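Local coordinates for PHD finger protein 14 (Danio rerio, PDB 7D86), which reads histone H3, preferring its unmodified form, through zinc fingers of the PZP module held in this chain, and represses PDGFRA expression, at residues 26-29 against 34-37. Residues are numbered along the deposited sequence; the frame is centred on the assembly and turned at random.
Sequences IIQC and VTVH. With ZN (zinc ion), chain E; ZN (zinc ion), chain F.
The imidazole of H37 meets I26 obliquely at its CD2–NE2 side: CG1 of I26 lies 3.5 Å from CD2 of H37, with CD1 of I26 beside NE2. ND1 of H37 binds a zinc ion 2.1 Å away, while NE2 is hydrogen-bonded to the carbonyl O of N19. Metal and carbonyl together should fix the ring's rotation, and histidine suits the place because it offers a nitrogen to each. I26 carries CG1 anti to its carbonyl carbon (chi1 -72°), which brings that branch to the ring and leaves CG2 against CB of T35. With an alanine here both branches are gone, which would probably open a gap beside the imidazole and uncover CB of T35. Further along the same face, the extended Q28 lays its apolar stem alongside T35, its NE2 3.6 Å from the methyl CG2 of T35; that amide nitrogen is hydrogen-bonded to the carbonyl O of G33, as OG1 of T35 is to that of I11, so threonine serves with both methyl and hydroxyl. On the other face CG1 of I27 packs 4.0 Å from CG1 of V36, two beta-branched residues well suited to a strand. Between these faces I27 and V36 form a hydrogen-bonded antiparallel pair: N of I27 donates to O of V36 (2.8 Å), and N of V36 returns a bond to O of I27 (3.0 Å). A third hydrogen bond, from N of C29 to O of V34 (2.7 Å), continues the pairing just past the strand ends, where C29 turns its thiolate, a strong zinc ligand, to the second zinc ion, joining C32, C64 and C67. H37 completes the first site with C12, C15 and C40. A two-stranded hairpin whose opposite ends feed two interleaved zinc sites is typical of the cross-brace arrangement of PHD fingers, here the first of the PZP module.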
loop_
_atom_site.group_PDB
_atom_site.type_symbol
_atom_site.label_atom_id
_atom_site.label_comp_id
_atom_site.label_asym_id
_atom_site.label_seq_id
_atom_site.Cartn_x
_atom_site.Cartn_y
_atom_site.Cartn_z
ATOM N N ILE A 26 -2.767 2.422 16.379
ATOM C CA ILE A 26 -1.616 2.142 15.530
ATOM C C ILE A 26 -0.682 1.220 16.306
ATOM O O ILE A 26 -0.077 1.628 17.300
ATOM C CB ILE A 26 -0.904 3.430 15.102
ATOM C CG1 ILE A 26 -1.755 4.190 14.078
ATOM C CG2 ILE A 26 0.479 3.122 14.543
ATOM C CD1 ILE A 26 -1.061 5.395 13.471
ATOM N N ILE A 27 -0.570 -0.024 15.859
ATOM C CA ILE A 27 0.276 -1.011 16.507
ATOM C C ILE A 27 1.584 -1.101 15.738
ATOM O O ILE A 27 1.694 -0.678 14.586
ATOM C CB ILE A 27 -0.407 -2.391 16.601
ATOM C CG1 ILE A 27 -0.764 -2.895 15.201
ATOM C CG2 ILE A 27 -1.647 -2.312 17.484
ATOM C CD1 ILE A 27 -1.394 -4.270 15.184
ATOM N N GLN A 28 2.601 -1.659 16.391
ATOM C CA GLN A 28 3.943 -1.702 15.836
ATOM C C GLN A 28 4.497 -3.110 15.959
ATOM O O GLN A 28 4.371 -3.744 17.015
ATOM C CB GLN A 28 4.864 -0.702 16.542
ATOM C CG GLN A 28 6.292 -0.701 16.033
ATOM C CD GLN A 28 7.094 0.454 16.600
ATOM O OE1 GLN A 28 7.004 0.759 17.791
ATOM N NE2 GLN A 28 7.868 1.115 15.745
ATOM N N CYS A 29 5.106 -3.598 14.886
ATOM C CA CYS A 29 5.706 -4.922 14.936
ATOM C C CYS A 29 6.929 -4.889 15.841
ATOM O O CYS A 29 7.829 -4.067 15.653
ATOM C CB CYS A 29 6.094 -5.393 13.541
ATOM S SG CYS A 29 6.862 -7.021 13.561
ATOM N N VAL A 34 7.538 -2.100 11.912
ATOM C CA VAL A 34 6.524 -1.530 11.031
ATOM C C VAL A 34 5.311 -1.126 11.858
ATOM O O VAL A 34 4.990 -1.752 12.879
ATOM C CB VAL A 34 6.156 -2.521 9.915
ATOM C CG1 VAL A 34 5.288 -3.661 10.451
ATOM C CG2 VAL A 34 5.460 -1.798 8.760
ATOM N N THR A 35 4.637 -0.061 11.435
ATOM C CA THR A 35 3.516 0.509 12.169
ATOM C C THR A 35 2.293 0.563 11.266
ATOM O O THR A 35 2.400 0.921 10.090
ATOM C CB THR A 35 3.845 1.914 12.681
ATOM O OG1 THR A 35 4.346 2.707 11.601
ATOM C CG2 THR A 35 4.894 1.852 13.786
ATOM N N VAL A 36 1.133 0.216 11.821
ATOM C CA VAL A 36 -0.081 0.080 11.023
ATOM C C VAL A 36 -1.285 0.220 11.936
ATOM O O VAL A 36 -1.247 -0.167 13.111
ATOM C CB VAL A 36 -0.085 -1.269 10.258
ATOM C CG1 VAL A 36 -0.148 -2.449 11.236
ATOM C CG2 VAL A 36 -1.236 -1.324 9.256
ATOM N N HIS A 37 -2.357 0.824 11.406
ATOM C CA HIS A 37 -3.657 0.768 12.053
ATOM C C HIS A 37 -4.101 -0.682 12.178
ATOM O O HIS A 37 -3.945 -1.473 11.243
ATOM C CB HIS A 37 -4.712 1.535 11.240
ATOM C CG HIS A 37 -4.638 3.028 11.361
ATOM N ND1 HIS A 37 -4.467 3.849 10.268
ATOM C CD2 HIS A 37 -4.768 3.847 12.432
ATOM C CE1 HIS A 37 -4.469 5.111 10.663
ATOM N NE2 HIS A 37 -4.650 5.137 11.972
HETATM ZN ZN ZN E . -4.010 3.147 8.388
HETATM ZN ZN ZN F . 7.445 -7.295 11.274
#